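Transcriptional regulator, PadR family (Bacillus cereus, PDB 4ESB) probably binds DNA as a dimeric winged helix-turn-helix transcriptional regulator of the PadR family. Local coordinates at residues A[9-14]-A[49-54]; A[55-60]-A[77-82]. All blocks are in the same frame, centred on the assembly; numbering follows the deposited sequence.

Contact 1: residues A[9-14]-A[49-54]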
loop_
_atom_site.group_PDB
_atom_site.type_symbol
_atom_site.label_atom_id
_atom_site.label_comp_id
_atom_site.label_asym_id
_atom_site.label_seq_id
_atom_site.Cartn_x
_atom_site.Cartn_y
_atom_site.Cartn_z
ATOM N N VAL A 9 1.498 4.991 1.725
ATOM C CA VAL A 9 0.255 5.532 2.261
ATOM C C VAL A 9 0.467 6.739 3.175
ATOM O O VAL A 9 -0.485 7.257 3.755
ATOM C CB VAL A 9 -0.490 4.460 3.078
ATOM C CG1 VAL A 9 -0.763 3.233 2.223
ATOM C CG2 VAL A 9 0.318 4.086 4.315
ATOM N N LEU A 10 1.711 7.188 3.301
ATOM C CA LEU A 10 2.047 8.241 4.254
ATOM C C LEU A 10 1.516 9.603 3.809
ATOM O O LEU A 10 1.033 10.386 4.629
ATOM C CB LEU A 10 3.561 8.301 4.463
ATOM C CG LEU A 10 4.101 9.355 5.431
ATOM C CD1 LEU A 10 3.584 9.135 6.846
ATOM C CD2 LEU A 10 5.619 9.333 5.409
ATOM N N GLU A 11 1.611 9.885 2.515
ATOM C CA GLU A 11 1.096 11.135 1.967
ATOM C C GLU A 11 -0.403 11.255 2.228
ATOM O O GLU A 11 -0.898 12.323 2.585
ATOM C CB GLU A 11 1.381 11.215 0.465
ATOM C CG GLU A 11 0.856 12.475 -0.207
ATOM C CD GLU A 11 1.566 12.780 -1.515
ATOM O OE1 GLU A 11 2.514 12.048 -1.863
ATOM O OE2 GLU A 11 1.176 13.754 -2.193
ATOM N N GLY A 12 -1.118 10.148 2.060
ATOM C CA GLY A 12 -2.555 10.124 2.267
ATOM C C GLY A 12 -2.951 10.315 3.718
ATOM O O GLY A 12 -3.940 10.980 4.019
ATOM N N CYS A 13 -2.176 9.731 4.624
ATOM C CA CYS A 13 -2.468 9.836 6.051
ATOM C C CYS A 13 -2.130 11.231 6.561
ATOM O O CYS A 13 -2.766 11.740 7.480
ATOM C CB CYS A 13 -1.691 8.779 6.835
ATOM S SG CYS A 13 -2.272 7.091 6.535
ATOM N N ILE A 14 -1.120 11.842 5.955
ATOM C CA ILE A 14 -0.777 13.227 6.246
ATOM C C ILE A 14 -1.903 14.163 5.803
ATOM O O ILE A 14 -2.263 15.093 6.525
ATOM C CB ILE A 14 0.546 13.633 5.567
ATOM C CG1 ILE A 14 1.724 13.104 6.385
ATOM C CG2 ILE A 14 0.642 15.149 5.423
ATOM C CD1 ILE A 14 3.082 13.397 5.788
ATOM N N LEU A 49 6.843 17.142 2.784
ATOM C CA LEU A 49 6.014 18.309 3.077
ATOM C C LEU A 49 6.299 19.439 2.091
ATOM O O LEU A 49 5.390 20.167 1.694
ATOM C CB LEU A 49 6.250 18.814 4.503
ATOM C CG LEU A 49 5.681 18.006 5.671
ATOM C CD1 LEU A 49 5.985 18.738 6.967
ATOM C CD2 LEU A 49 4.183 17.774 5.525
ATOM N N LEU A 50 7.562 19.590 1.708
ATOM C CA LEU A 50 7.950 20.633 0.765
ATOM C C LEU A 50 7.318 20.365 -0.590
ATOM O O LEU A 50 6.943 21.285 -1.314
ATOM C CB LEU A 50 9.470 20.679 0.608
ATOM C CG LEU A 50 10.292 21.299 1.739
ATOM C CD1 LEU A 50 11.772 21.059 1.490
ATOM C CD2 LEU A 50 10.003 22.787 1.865
ATOM N N ARG A 51 7.209 19.086 -0.924
ATOM C CA ARG A 51 6.705 18.670 -2.220
ATOM C C ARG A 51 5.183 18.756 -2.261
ATOM O O ARG A 51 4.608 19.197 -3.254
ATOM C CB ARG A 51 7.178 17.248 -2.520
ATOM C CG ARG A 51 6.787 16.732 -3.887
ATOM C CD ARG A 51 7.551 15.462 -4.226
ATOM N NE ARG A 51 6.996 14.289 -3.555
ATOM C CZ ARG A 51 5.946 13.599 -3.994
ATOM N NH1 ARG A 51 5.320 13.961 -5.108
ATOM N NH2 ARG A 51 5.515 12.545 -3.315
ATOM N N MET A 52 4.533 18.351 -1.175
ATOM C CA MET A 52 3.082 18.436 -1.087
ATOM C C MET A 52 2.634 19.891 -1.190
ATOM O O MET A 52 1.544 20.179 -1.684
ATOM C CB MET A 52 2.581 17.811 0.218
ATOM C CG MET A 52 2.726 16.294 0.269
ATOM S SD MET A 52 2.196 15.574 1.835
ATOM C CE MET A 52 0.436 15.901 1.786
ATOM N N GLN A 53 3.484 20.805 -0.732
ATOM C CA GLN A 53 3.215 22.232 -0.860
ATOM C C GLN A 53 3.389 22.692 -2.300
ATOM O O GLN A 53 2.579 23.457 -2.822
ATOM C CB GLN A 53 4.156 23.037 0.032
ATOM C CG GLN A 53 3.747 23.102 1.490
ATOM C CD GLN A 53 4.804 23.755 2.349
ATOM O OE1 GLN A 53 4.777 24.963 2.579
ATOM N NE2 GLN A 53 5.754 22.958 2.822
ATOM N N LYS A 54 4.453 22.223 -2.940
ATOM C CA LYS A 54 4.760 22.636 -4.300
ATOM C C LYS A 54 3.696 22.121 -5.260
ATOM O O LYS A 54 3.472 22.704 -6.319
ATOM C CB LYS A 54 6.146 22.133 -4.707
ATOM C CG LYS A 54 6.662 22.691 -6.031
ATOM C CD LYS A 54 8.090 22.237 -6.306
ATOM C CE LYS A 54 8.186 20.730 -6.498
ATOM N NZ LYS A 54 7.439 20.271 -7.701
#
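Ile14 and Met52 form the apolar heart of this crossing between helix 10-20 and helix 42-54. CG2 of Ile14 lies 3.7 Å from Met52 CE, with the sulfur just behind. Met52 runs straight out as far as SD, then bends at its last torsion (chi3 67°), which turns the methyl in against Ile14. Leu49 adds a looser touch, its CD2 standing 4.4 Å from Ile14 CG2. Leu32 and Leu48 also pack on Ile14, and Leu28 on Leu49, so this patch belongs to the hydrophobic core of the winged helix-turn-helix domain.

Glu11 uses both its aliphatic part and its carboxylate. Extended beyond CG, Glu11 slides past Met52 in the opposite direction, with Glu11 CG 3.9 Å from Met52 SD, while the carboxylate passes over Met52 CG. At the far end, Glu11 OE1 forms a salt bridge with Arg51 NH2, long at 3.4 Å. The carboxylate and guanidinium planes stand 77° apart and OE1 comes in obliquely, so this is not the flat, two-pronged pairing. The same arginine gives NH1 to Glu55, its stronger partner.

Within the second segment, Gln53 folds back to donate from NE2 to Leu49 O at 3.0 Å. Its amide and its own backbone N reach that oxygen from opposite faces of the carbonyl plane.

The short helical segments cross at -70° with their axes 11.8 Å apart, a separation bridged mainly by side chains. Packing of Met52 against Ile14 and the aliphatic part of Glu11 probably contributes most, while the charged pair at the more exposed margin is probably a modest addition; Arg51, paired with both Glu11 and Glu55, may ease the closeness of these two carboxylates.

Contact 2: residues A[55-60]-A[77-82]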
loop_
_atom_site.group_PDB
_atom_site.type_symbol
_atom_site.label_atom_id
_atom_site.label_comp_id
_atom_site.label_asym_id
_atom_site.label_seq_id
_atom_site.Cartn_x
_atom_site.Cartn_y
_atom_site.Cartn_z
ATOM N N GLU A 55 3.035 21.031 -4.884
ATOM C CA GLU A 55 1.948 20.497 -5.693
ATOM C C GLU A 55 0.597 21.030 -5.220
ATOM O O GLU A 55 -0.448 20.621 -5.718
ATOM C CB GLU A 55 1.957 18.973 -5.651
ATOM C CG GLU A 55 3.313 18.352 -5.954
ATOM C CD GLU A 55 3.269 16.842 -5.891
ATOM O OE1 GLU A 55 2.309 16.309 -5.296
ATOM O OE2 GLU A 55 4.187 16.193 -6.431
ATOM N N LYS A 56 0.632 21.935 -4.247
ATOM C CA LYS A 56 -0.557 22.661 -3.819
ATOM C C LYS A 56 -1.602 21.758 -3.164
ATOM O O LYS A 56 -2.802 22.019 -3.261
ATOM C CB LYS A 56 -1.172 23.396 -5.014
ATOM C CG LYS A 56 -0.179 24.285 -5.758
ATOM C CD LYS A 56 -0.341 25.747 -5.374
ATOM C CE LYS A 56 0.966 26.512 -5.512
ATOM N NZ LYS A 56 1.062 27.605 -4.505
ATOM N N LEU A 57 -1.145 20.704 -2.494
ATOM C CA LEU A 57 -2.042 19.820 -1.758
ATOM C C LEU A 57 -2.271 20.366 -0.358
ATOM O O LEU A 57 -3.347 20.211 0.215
ATOM C CB LEU A 57 -1.453 18.414 -1.662
ATOM C CG LEU A 57 -1.166 17.714 -2.988
ATOM C CD1 LEU A 57 -0.611 16.327 -2.726
ATOM C CD2 LEU A 57 -2.417 17.642 -3.849
ATOM N N ILE A 58 -1.241 21.000 0.190
ATOM C CA ILE A 58 -1.338 21.637 1.494
ATOM C C ILE A 58 -0.676 23.002 1.420
ATOM O O ILE A 58 0.046 23.304 0.472
ATOM C CB ILE A 58 -0.667 20.790 2.594
ATOM C CG1 ILE A 58 0.839 20.688 2.345
ATOM C CG2 ILE A 58 -1.297 19.403 2.646
ATOM C CD1 ILE A 58 1.591 19.935 3.424
ATOM N N GLU A 59 -0.928 23.827 2.426
ATOM C CA GLU A 59 -0.416 25.189 2.437
ATOM C C GLU A 59 -0.161 25.638 3.867
ATOM O O GLU A 59 -1.020 25.489 4.734
ATOM C CB GLU A 59 -1.418 26.128 1.768
ATOM C CG GLU A 59 -0.989 27.580 1.743
ATOM C CD GLU A 59 -2.117 28.516 1.334
ATOM O OE1 GLU A 59 -3.160 28.017 0.866
ATOM O OE2 GLU A 59 -1.966 29.746 1.490
ATOM N N GLY A 60 1.023 26.188 4.107
ATOM C CA GLY A 60 1.374 26.680 5.424
ATOM C C GLY A 60 1.134 28.169 5.545
ATOM O O GLY A 60 1.416 28.926 4.619
ATOM N N THR A 77 -5.614 22.110 0.867
ATOM C CA THR A 77 -6.248 22.862 -0.214
ATOM C C THR A 77 -7.406 22.059 -0.789
ATOM O O THR A 77 -7.585 20.886 -0.455
ATOM C CB THR A 77 -5.262 23.174 -1.359
ATOM O OG1 THR A 77 -4.875 21.959 -2.015
ATOM C CG2 THR A 77 -4.025 23.892 -0.832
ATOM N N ASP A 78 -8.196 22.689 -1.653
ATOM C CA ASP A 78 -9.287 21.992 -2.325
ATOM C C ASP A 78 -8.734 20.830 -3.143
ATOM O O ASP A 78 -9.272 19.724 -3.120
ATOM C CB ASP A 78 -10.063 22.946 -3.230
ATOM C CG ASP A 78 -11.038 22.220 -4.137
ATOM O OD1 ASP A 78 -12.075 21.735 -3.635
ATOM O OD2 ASP A 78 -10.766 22.135 -5.354
ATOM N N LYS A 79 -7.656 21.096 -3.871
ATOM C CA LYS A 79 -6.981 20.061 -4.643
ATOM C C LYS A 79 -6.549 18.917 -3.729
ATOM O O LYS A 79 -6.668 17.746 -4.084
ATOM C CB LYS A 79 -5.760 20.644 -5.358
ATOM C CG LYS A 79 -4.980 19.631 -6.180
ATOM C CD LYS A 79 -3.771 20.266 -6.848
ATOM C CE LYS A 79 -2.930 19.227 -7.576
ATOM N NZ LYS A 79 -1.655 19.796 -8.092
ATOM N N GLY A 80 -6.051 19.267 -2.547
ATOM C CA GLY A 80 -5.605 18.281 -1.582
ATOM C C GLY A 80 -6.747 17.431 -1.058
ATOM O O GLY A 80 -6.585 16.231 -0.827
ATOM N N LEU A 81 -7.905 18.056 -0.865
ATOM C CA LEU A 81 -9.092 17.348 -0.398
ATOM C C LEU A 81 -9.598 16.370 -1.452
ATOM O O LEU A 81 -9.984 15.248 -1.133
ATOM C CB LEU A 81 -10.202 18.338 -0.041
ATOM C CG LEU A 81 -10.016 19.122 1.259
ATOM C CD1 LEU A 81 -10.835 20.398 1.216
ATOM C CD2 LEU A 81 -10.410 18.275 2.460
ATOM N N GLU A 82 -9.605 16.801 -2.709
ATOM C CA GLU A 82 -10.010 15.927 -3.804
ATOM C C GLU A 82 -9.172 14.660 -3.772
ATOM O O GLU A 82 -9.685 13.546 -3.873
ATOM C CB GLU A 82 -9.814 16.624 -5.152
ATOM C CG GLU A 82 -10.980 17.484 -5.593
ATOM C CD GLU A 82 -10.614 18.407 -6.741
ATOM O OE1 GLU A 82 -9.509 18.247 -7.304
ATOM O OE2 GLU A 82 -11.428 19.296 -7.076
#
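The peptide carbonyls of Glu55, Lys56 and Leu57 are the flat groups that receive the start of helix 78-101. Above the plane of the Leu57 carbonyl, well off its lone pairs, sits Thr77 N, 3.0 Å from Leu57 O on a straight N-H line. Gly80 CA approaches Leu57 O at 3.5 Å as a CA-H...O contact. Lys79 NZ donates to Glu55 O over 2.8 Å, tilted 21° from the plane of the Glu55 carbonyl.

The Thr77 hydroxyl lies close to Lys56 O. With chi1 at 67°, OG1 is held between the backbone N and the carbonyl carbon, where Thr77 OG1 accepts from Gly80 N at 3.0 Å: Thr77 is the N-cap of the helix. The hydroxyl also donates to Lys56 O, although the modelled length is too short to be taken literally. Lys56, of positive phi (66°), closes helix 42-54 with a Schellman motif; the bonds from Thr77 N and Lys79 NZ join the chain just around this helix end to the beginning of helix 78-101.

Side chains fill in around this polar seam. Lys79 is fully extended, CG anti to its backbone N, and its aliphatic length runs obliquely across Leu57, with Lys79 CG 4.0 Å from Leu57 CD2. Gly80 brings no side chain between the backbones, and Gly80 CA stands just 3.9 Å from Leu57 CA.

On the inner side, Leu57 and Ile58 turn onto Leu15 of helix 10-20, and Ile58 also packs on Leu49 and Met52 of helix 42-54. Glu59 pairs through its backbone with His75, so the contact lies at the base of the hairpin formed by strands 58-64 and 70-76, the wing of the fold.

Overall arrangement
From the N terminus, the chain enters helix 10-20, passes through helix 25-34 and returns along helix 42-54, where contact 1 closes a largely helical loop of 34 residues. Contact 2 opens at once beyond it and closes the shorter excursion through the hairpin, strands 58-64 and 70-76, as helix 78-101 begins. The two loops follow in series, neither nested nor crossed, yet their centres are only about 9 Å apart. Met52 O and Leu57 N, 2.9 Å apart, probably share a hydrogen bond between them. Together the two contacts join the helical core, the wing and the long C-terminal helix, whose counterpart in the second subunit packs on Val9 and Cys13.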